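Local atomic coordinates of papain-like protease (Human betacoronavirus 2c EMC/2012, PDB entry 4RNA), a protein that probably cleaves the viral polyprotein as a cysteine protease of the coronavirus papain-like family, and carries a zinc site. Residues S169-H173 with V309-L313; G279-H283 with K293-G297. All coordinates share one frame; numbering follows the deposited sequence.

Interaction 1. Residues S169-H173 with V309-L313; sequences SRLLH and VTDVL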
loop_
_atom_site.group_PDB
_atom_site.type_symbol
_atom_site.label_atom_id
_atom_site.label_comp_id
_atom_site.label_asym_id
_atom_site.label_seq_id
_atom_site.Cartn_x
_atom_site.Cartn_y
_atom_site.Cartn_z
ATOM N N SER A 169 -6.530 -3.288 -10.983
ATOM C CA SER A 169 -5.205 -3.554 -11.605
ATOM C C SER A 169 -4.105 -3.357 -10.588
ATOM O O SER A 169 -3.145 -4.137 -10.570
ATOM C CB SER A 169 -4.967 -2.735 -12.922
ATOM O OG SER A 169 -6.075 -2.961 -13.831
ATOM N N ARG A 170 -4.230 -2.310 -9.770
ATOM C CA ARG A 170 -3.190 -2.045 -8.750
ATOM C C ARG A 170 -3.097 -3.262 -7.857
ATOM O O ARG A 170 -2.021 -3.766 -7.593
ATOM C CB ARG A 170 -3.542 -0.817 -7.912
ATOM C CG ARG A 170 -2.529 -0.481 -6.791
ATOM C CD ARG A 170 -3.098 0.660 -5.928
ATOM N NE ARG A 170 -4.046 0.188 -4.924
ATOM C CZ ARG A 170 -3.759 -0.560 -3.845
ATOM N NH1 ARG A 170 -2.527 -1.096 -3.547
ATOM N NH2 ARG A 170 -4.757 -0.861 -3.081
ATOM N N LEU A 171 -4.236 -3.737 -7.380
ATOM C CA LEU A 171 -4.218 -4.926 -6.468
ATOM C C LEU A 171 -3.701 -6.186 -7.068
ATOM O O LEU A 171 -2.907 -6.962 -6.411
ATOM C CB LEU A 171 -5.635 -5.163 -5.913
ATOM C CG LEU A 171 -5.920 -4.890 -4.452
ATOM C CD1 LEU A 171 -4.785 -5.284 -3.469
ATOM C CD2 LEU A 171 -6.231 -3.410 -4.379
ATOM N N LEU A 172 -4.079 -6.465 -8.337
ATOM C CA LEU A 172 -3.501 -7.657 -8.976
ATOM C C LEU A 172 -2.037 -7.585 -8.983
ATOM O O LEU A 172 -1.320 -8.561 -8.744
ATOM C CB LEU A 172 -3.931 -7.726 -10.456
ATOM C CG LEU A 172 -5.119 -8.577 -10.731
ATOM C CD1 LEU A 172 -5.516 -8.477 -12.198
ATOM C CD2 LEU A 172 -4.753 -10.005 -10.343
ATOM N N HIS A 173 -1.517 -6.402 -9.299
ATOM C CA HIS A 173 -0.086 -6.351 -9.411
ATOM C C HIS A 173 0.598 -6.423 -8.067
ATOM O O HIS A 173 1.607 -7.097 -7.928
ATOM C CB HIS A 173 0.369 -5.193 -10.384
ATOM C CG HIS A 173 -0.035 -5.446 -11.866
ATOM N ND1 HIS A 173 0.857 -5.817 -12.837
ATOM C CD2 HIS A 173 -1.293 -5.417 -12.498
ATOM C CE1 HIS A 173 0.199 -5.998 -14.014
ATOM N NE2 HIS A 173 -1.107 -5.758 -13.808
ATOM N N VAL A 309 -12.056 -2.223 -21.366
ATOM C CA VAL A 309 -11.208 -3.288 -20.904
ATOM C C VAL A 309 -10.081 -2.695 -20.080
ATOM O O VAL A 309 -9.494 -1.631 -20.457
ATOM C CB VAL A 309 -10.699 -4.028 -22.118
ATOM C CG1 VAL A 309 -9.590 -5.014 -21.787
ATOM C CG2 VAL A 309 -11.827 -4.742 -22.848
ATOM N N THR A 310 -9.677 -3.452 -19.050
ATOM C CA THR A 310 -8.537 -3.065 -18.227
ATOM C C THR A 310 -7.505 -4.181 -18.315
ATOM O O THR A 310 -6.679 -4.105 -19.155
ATOM C CB THR A 310 -8.940 -2.771 -16.773
ATOM O OG1 THR A 310 -9.765 -3.832 -16.214
ATOM C CG2 THR A 310 -9.672 -1.431 -16.664
ATOM N N ASP A 311 -7.603 -5.214 -17.486
ATOM C CA ASP A 311 -6.646 -6.355 -17.563
ATOM C C ASP A 311 -7.119 -7.426 -18.558
ATOM O O ASP A 311 -8.271 -7.651 -18.715
ATOM C CB ASP A 311 -6.514 -7.025 -16.235
ATOM C CG ASP A 311 -6.419 -6.046 -15.120
ATOM O OD1 ASP A 311 -5.345 -5.362 -15.066
ATOM O OD2 ASP A 311 -7.390 -5.977 -14.309
ATOM N N VAL A 312 -6.214 -8.147 -19.203
ATOM C CA VAL A 312 -6.620 -9.193 -20.151
ATOM C C VAL A 312 -5.733 -10.363 -19.922
ATOM O O VAL A 312 -4.522 -10.143 -19.824
ATOM C CB VAL A 312 -6.476 -8.729 -21.656
ATOM C CG1 VAL A 312 -6.890 -9.857 -22.624
ATOM C CG2 VAL A 312 -7.285 -7.452 -21.960
ATOM N N LEU A 313 -6.298 -11.561 -19.840
ATOM C CA LEU A 313 -5.413 -12.767 -19.587
ATOM C C LEU A 313 -5.225 -13.644 -20.834
ATOM O O LEU A 313 -6.184 -14.105 -21.405
ATOM C CB LEU A 313 -6.017 -13.625 -18.416
ATOM C CG LEU A 313 -5.283 -14.886 -17.992
ATOM C CD1 LEU A 313 -3.773 -14.574 -17.678
ATOM C CD2 LEU A 313 -6.000 -15.440 -16.782
#
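S169 reaches from the helix to the carboxylate of D311 on the strand, and its hydroxyl donates a hydrogen bond of 2.8 Å from OG to OD1. The donor arrives on the syn side, 28° out of the carboxylate plane. OG stands beside the backbone N of S169 (chi1 -53°), which aims it at the acid; the 3.3 Å from OG to D311 OD2 shows how near it lies to both oxygens. L172 and D311 point at each other from opposite directions, the CD1 methyl of L172 3.8 Å from D311 OD2. Here helix 168-176 packs on strand 304-315 of the sheet, consistent with the thumb meeting the palm in the thumb-palm-fingers fold of coronavirus papain-like proteases. The axes of 169-173 and 309-313 lie 32° apart in direction and pass at 9.8 Å. Further out, S249 links the two sides: its hydroxyl is hydrogen-bonded both to D311 OD1 and to H173 NE2, the latter 4.4 Å from D311 OD1. N269 ND2 binds OD2, so both oxygens of the buried acid have partners and its rotation is fixed. A backbone hydrogen bond of 3.1 Å runs from H173 N to S169 O, while P79 of the second subunit packs on H173.

Interaction 2. Residues G279-H283 with K293-G297; sequences GHYVH and KFDSG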
loop_
_atom_site.group_PDB
_atom_site.type_symbol
_atom_site.label_atom_id
_atom_site.label_comp_id
_atom_site.label_asym_id
_atom_site.label_seq_id
_atom_site.Cartn_x
_atom_site.Cartn_y
_atom_site.Cartn_z
ATOM N N GLY A 279 -17.195 4.550 -10.837
ATOM C CA GLY A 279 -17.374 3.212 -11.471
ATOM C C GLY A 279 -17.509 1.830 -10.823
ATOM O O GLY A 279 -17.721 1.714 -9.628
ATOM N N HIS A 280 -17.373 0.779 -11.645
ATOM C CA HIS A 280 -17.742 -0.566 -11.268
ATOM C C HIS A 280 -16.989 -1.605 -12.072
ATOM O O HIS A 280 -16.865 -1.475 -13.294
ATOM C CB HIS A 280 -19.237 -0.663 -11.497
ATOM C CG HIS A 280 -19.793 -1.998 -11.235
ATOM N ND1 HIS A 280 -19.570 -2.657 -10.087
ATOM C CD2 HIS A 280 -20.584 -2.817 -12.019
ATOM C CE1 HIS A 280 -20.179 -3.848 -10.137
ATOM N NE2 HIS A 280 -20.809 -3.939 -11.322
ATOM N N TYR A 281 -16.444 -2.636 -11.409
ATOM C CA TYR A 281 -15.622 -3.629 -12.105
ATOM C C TYR A 281 -16.461 -4.841 -12.449
ATOM O O TYR A 281 -17.297 -5.242 -11.652
ATOM C CB TYR A 281 -14.409 -4.102 -11.253
ATOM C CG TYR A 281 -13.277 -3.092 -11.181
ATOM C CD1 TYR A 281 -12.260 -3.094 -12.138
ATOM C CD2 TYR A 281 -13.215 -2.164 -10.158
ATOM C CE1 TYR A 281 -11.194 -2.203 -12.071
ATOM C CE2 TYR A 281 -12.177 -1.251 -10.085
ATOM C CZ TYR A 281 -11.167 -1.278 -11.047
ATOM O OH TYR A 281 -10.113 -0.384 -11.012
ATOM N N VAL A 282 -16.197 -5.450 -13.605
ATOM C CA VAL A 282 -16.847 -6.672 -14.001
ATOM C C VAL A 282 -15.783 -7.621 -14.531
ATOM O O VAL A 282 -14.859 -7.224 -15.284
ATOM C CB VAL A 282 -17.929 -6.357 -15.077
ATOM C CG1 VAL A 282 -18.686 -7.616 -15.526
ATOM C CG2 VAL A 282 -18.901 -5.315 -14.539
ATOM N N HIS A 283 -15.884 -8.897 -14.154
ATOM C CA HIS A 283 -14.905 -9.881 -14.601
ATOM C C HIS A 283 -15.549 -10.701 -15.710
ATOM O O HIS A 283 -16.693 -11.137 -15.548
ATOM C CB HIS A 283 -14.493 -10.811 -13.464
ATOM C CG HIS A 283 -13.511 -11.908 -13.901
ATOM N ND1 HIS A 283 -12.255 -11.650 -14.119
ATOM C CD2 HIS A 283 -13.696 -13.262 -14.160
ATOM C CE1 HIS A 283 -11.579 -12.759 -14.480
ATOM N NE2 HIS A 283 -12.460 -13.775 -14.514
ATOM N N LYS A 293 -20.064 -12.699 -18.274
ATOM C CA LYS A 293 -19.821 -11.470 -17.534
ATOM C C LYS A 293 -20.254 -11.697 -16.098
ATOM O O LYS A 293 -21.449 -11.871 -15.813
ATOM C CB LYS A 293 -20.632 -10.293 -18.102
ATOM C CG LYS A 293 -20.466 -10.079 -19.604
ATOM C CD LYS A 293 -21.820 -9.789 -20.282
ATOM C CE LYS A 293 -22.165 -8.316 -20.350
ATOM N NZ LYS A 293 -23.174 -8.116 -21.450
ATOM N N PHE A 294 -19.282 -11.698 -15.192
ATOM C CA PHE A 294 -19.514 -11.982 -13.792
ATOM C C PHE A 294 -19.497 -10.674 -13.055
ATOM O O PHE A 294 -18.424 -10.099 -12.714
ATOM C CB PHE A 294 -18.435 -12.906 -13.274
ATOM C CG PHE A 294 -18.527 -14.304 -13.800
ATOM C CD1 PHE A 294 -19.363 -15.231 -13.175
ATOM C CD2 PHE A 294 -17.755 -14.724 -14.874
ATOM C CE1 PHE A 294 -19.456 -16.530 -13.642
ATOM C CE2 PHE A 294 -17.831 -16.019 -15.342
ATOM C CZ PHE A 294 -18.677 -16.938 -14.718
ATOM N N ASP A 295 -20.683 -10.153 -12.857
ATOM C CA ASP A 295 -20.793 -8.874 -12.235
ATOM C C ASP A 295 -21.167 -9.108 -10.783
ATOM O O ASP A 295 -22.362 -9.164 -10.421
ATOM C CB ASP A 295 -21.831 -8.014 -12.948
ATOM C CG ASP A 295 -22.030 -6.682 -12.253
ATOM O OD1 ASP A 295 -21.329 -6.436 -11.244
ATOM O OD2 ASP A 295 -22.888 -5.885 -12.679
ATOM N N SER A 296 -20.127 -9.270 -9.958
ATOM C CA SER A 296 -20.267 -9.470 -8.506
ATOM C C SER A 296 -21.356 -10.483 -8.069
ATOM O O SER A 296 -22.302 -10.124 -7.346
ATOM C CB SER A 296 -20.424 -8.109 -7.804
ATOM O OG SER A 296 -19.208 -7.359 -7.882
ATOM N N GLY A 297 -21.212 -11.736 -8.510
ATOM C CA GLY A 297 -22.125 -12.789 -8.090
ATOM C C GLY A 297 -23.413 -12.769 -8.912
ATOM O O GLY A 297 -24.458 -13.195 -8.437
HETATM O O HOH W 1 -17.502 -7.735 -10.330
#
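H280 and D295 supply the polar side-chain bond of this contact. NE2 of H280 donates to OD1 of D295 at 2.6 Å, but the bond is bent, with an N-H...acceptor angle of 133°. The oxygen lies close to the imidazole plane, at the ring's edge, whereas the nitrogen comes to it from above the carboxylate plane; the two flat groups are turned 51° apart. CG of D295 is swung anti to the backbone N (chi1 176°), carrying the acid over to the histidine. This His-carboxylate hydrogen bond is consistent with the His-Asp pair of papain-like cysteine proteases. Main-chain bonding rests on the hairpin of strands 280-287 and 290-294, where H283 and F294 form an antiparallel hydrogen-bonded pair. F294 N to H283 O is the shorter bond at 2.7 Å, and H283 N to F294 O measures 3.2 Å. Among van der Waals contacts, V282 CG1 sits 3.8 Å from F294 O and 4.1 Å from D295 CB. On the sheet face shared by H283 and F294, their CD2 atoms approach to 4.4 Å, and M120 packs on both side chains. A bridging water donates to Y281 O at 2.8 Å and to S296 OG at 3.0 Å.

In the fold
Both contacts are largely buried and reach the same sheet, with centres about 13 Å apart and nearest atoms about 5 Å apart, without touching. Interaction 1 spans 136 residues between its closest ends and ties a helix to the sheet; interaction 2, nested inside that loop, is local to one hairpin and farther from the chain centre, with more partly exposed residues (H280, K293 and D295, against S169 alone). Each turns on an aspartate, yet D311 is gripped by hydroxyls and an amide, while D295 faces an imidazole. Main-chain pairing across the segments belongs to interaction 2 alone. N269, on strand 267-272, bonds to both D311 and H283, and helix 115-122 packs against L172, Y281, H283 and F294.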